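Local coordinates for HutD family protein (Pseudomonas aeruginosa, PDB 1YLL) that is of unknown function but belongs to the HutD family of the cupin clan, with an all-beta fold, at residues S56-G60 and Y61-I65. Sequence-based numbering, arbitrary orientation.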
loop_
_atom_site.group_PDB
_atom_site.type_symbol
_atom_site.label_atom_id
_atom_site.label_comp_id
_atom_site.label_asym_id
_atom_site.label_seq_id
_atom_site.Cartn_x
_atom_site.Cartn_y
_atom_site.Cartn_z
ATOM N N SER D 56 28.366 20.794 23.762
ATOM C CA SER D 56 29.689 20.323 23.389
ATOM C C SER D 56 29.843 20.470 21.886
ATOM O O SER D 56 28.865 20.387 21.133
ATOM C CB SER D 56 29.842 18.855 23.786
ATOM O OG SER D 56 29.721 18.702 25.195
ATOM N N GLY D 57 31.074 20.659 21.441
ATOM C CA GLY D 57 31.309 20.847 20.023
ATOM C C GLY D 57 31.400 19.593 19.187
ATOM O O GLY D 57 31.741 18.512 19.659
ATOM N N PHE D 58 31.087 19.765 17.917
ATOM C CA PHE D 58 31.168 18.677 16.948
ATOM C C PHE D 58 31.910 19.371 15.851
ATOM O O PHE D 58 31.357 19.791 14.835
ATOM C CB PHE D 58 29.772 18.241 16.503
ATOM C CG PHE D 58 29.120 17.245 17.443
ATOM C CD1 PHE D 58 28.366 17.674 18.533
ATOM C CD2 PHE D 58 29.248 15.884 17.220
ATOM C CE1 PHE D 58 27.745 16.745 19.373
ATOM C CE2 PHE D 58 28.636 14.931 18.051
ATOM C CZ PHE D 58 27.875 15.373 19.135
ATOM N N ALA D 59 33.208 19.535 16.094
ATOM C CA ALA D 59 34.087 20.210 15.162
ATOM C C ALA D 59 33.989 19.680 13.743
ATOM O O ALA D 59 34.101 18.466 13.514
ATOM C CB ALA D 59 35.532 20.079 15.644
ATOM N N GLY D 60 33.813 20.602 12.801
ATOM C CA GLY D 60 33.747 20.242 11.398
ATOM C C GLY D 60 32.389 19.810 10.875
ATOM O O GLY D 60 32.204 19.674 9.659
ATOM N N TYR D 61 31.434 19.614 11.782
ATOM C CA TYR D 61 30.096 19.178 11.397
ATOM C C TYR D 61 29.074 20.288 11.333
ATOM O O TYR D 61 29.205 21.309 12.018
ATOM C CB TYR D 61 29.547 18.167 12.403
ATOM C CG TYR D 61 30.242 16.839 12.435
ATOM C CD1 TYR D 61 31.261 16.589 13.357
ATOM C CD2 TYR D 61 29.863 15.815 11.575
ATOM C CE1 TYR D 61 31.882 15.328 13.423
ATOM C CE2 TYR D 61 30.462 14.554 11.623
ATOM C CZ TYR D 61 31.467 14.304 12.556
ATOM O OH TYR D 61 32.000 13.041 12.677
ATOM N N GLN D 62 28.057 20.080 10.485
ATOM C CA GLN D 62 26.909 20.989 10.368
ATOM C C GLN D 62 25.833 20.362 11.271
ATOM O O GLN D 62 25.668 19.163 11.296
ATOM C CB GLN D 62 26.371 21.001 8.935
ATOM C CG GLN D 62 25.059 21.756 8.779
ATOM C CD GLN D 62 25.232 23.221 9.083
ATOM O OE1 GLN D 62 24.528 23.803 9.920
ATOM N NE2 GLN D 62 26.162 23.836 8.388
ATOM N N ARG D 63 25.118 21.189 11.998
ATOM C CA ARG D 63 24.065 20.675 12.876
ATOM C C ARG D 63 22.737 21.314 12.531
ATOM O O ARG D 63 22.659 22.476 12.121
ATOM C CB ARG D 63 24.392 20.992 14.349
ATOM C CG ARG D 63 25.690 20.361 14.879
ATOM C CD ARG D 63 25.769 20.447 16.415
ATOM N NE ARG D 63 24.620 19.787 17.051
ATOM C CZ ARG D 63 24.516 19.575 18.363
ATOM N NH1 ARG D 63 25.484 19.971 19.175
ATOM N NH2 ARG D 63 23.445 18.953 18.870
ATOM N N ILE D 64 21.671 20.530 12.693
ATOM C CA ILE D 64 20.319 21.081 12.540
ATOM C C ILE D 64 19.594 20.491 13.756
ATOM O O ILE D 64 19.522 19.268 13.914
ATOM C CB ILE D 64 19.607 20.625 11.276
ATOM C CG1 ILE D 64 20.462 20.940 10.038
ATOM C CG2 ILE D 64 18.265 21.361 11.166
ATOM C CD1 ILE D 64 19.683 20.703 8.713
ATOM N N ILE D 65 19.042 21.355 14.604
ATOM C CA ILE D 65 18.364 20.872 15.798
ATOM C C ILE D 65 16.921 21.353 15.789
ATOM O O ILE D 65 16.620 22.417 15.257
ATOM C CB ILE D 65 19.078 21.437 17.059
ATOM C CG1 ILE D 65 18.506 20.815 18.324
ATOM C CG2 ILE D 65 18.962 22.962 17.083
ATOM C CD1 ILE D 65 19.499 20.863 19.447
HETATM O O HOH W 1 27.983 21.425 18.647
HETATM O O HOH W 2 26.422 19.220 21.816
#
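Y61 closes a type II beta turn that begins at F58: its backbone N donates to F58 O at 3.1 Å, with an N-H...O angle of 159°. The glycine at the third turn position, G60, has a positive phi, a conformation in which a side chain would collide with A59 O, so glycine suits it. With chi1 at -68°, the Y61 ring stands beside its own backbone N and lies back along the turn, Y61 CD1 3.4 Å from A59 O. Y61 CD1 also touches F58 CB at 3.9 Å and lies at the edge of the phenylalanine ring, near its plane, while F58 O lies in turn at the edge of the tyrosine ring. Beyond the turn, Y61 OH bonds to F40 O. From Q62 the chain runs as strand 62-69, between strands 108-115 and 91-94; Q62 packs on L177 of a second subunit. R63 comes back toward the loop. Bent at chi3, its chain brings NH1 to 3.7 Å from F58 CD1, and F58 CE1 sits over one face of the guanidinium, the two planes 71° apart. S56 O lies near the guanidinium plane, 3.9 Å from NH1, and two waters bridge the gap: each donates to S56 O at 2.8 Å and accepts from R63 NH1 at 2.9 Å. NH2 of R63 bonds directly to N112 OD1 on strand 108-115. R63 thus joins loop to sheet, by way of water at S56 O and directly at N112, and these oxygens probably ease its buried charge; the loop is also bound to G95 and D96 through F58 and G60.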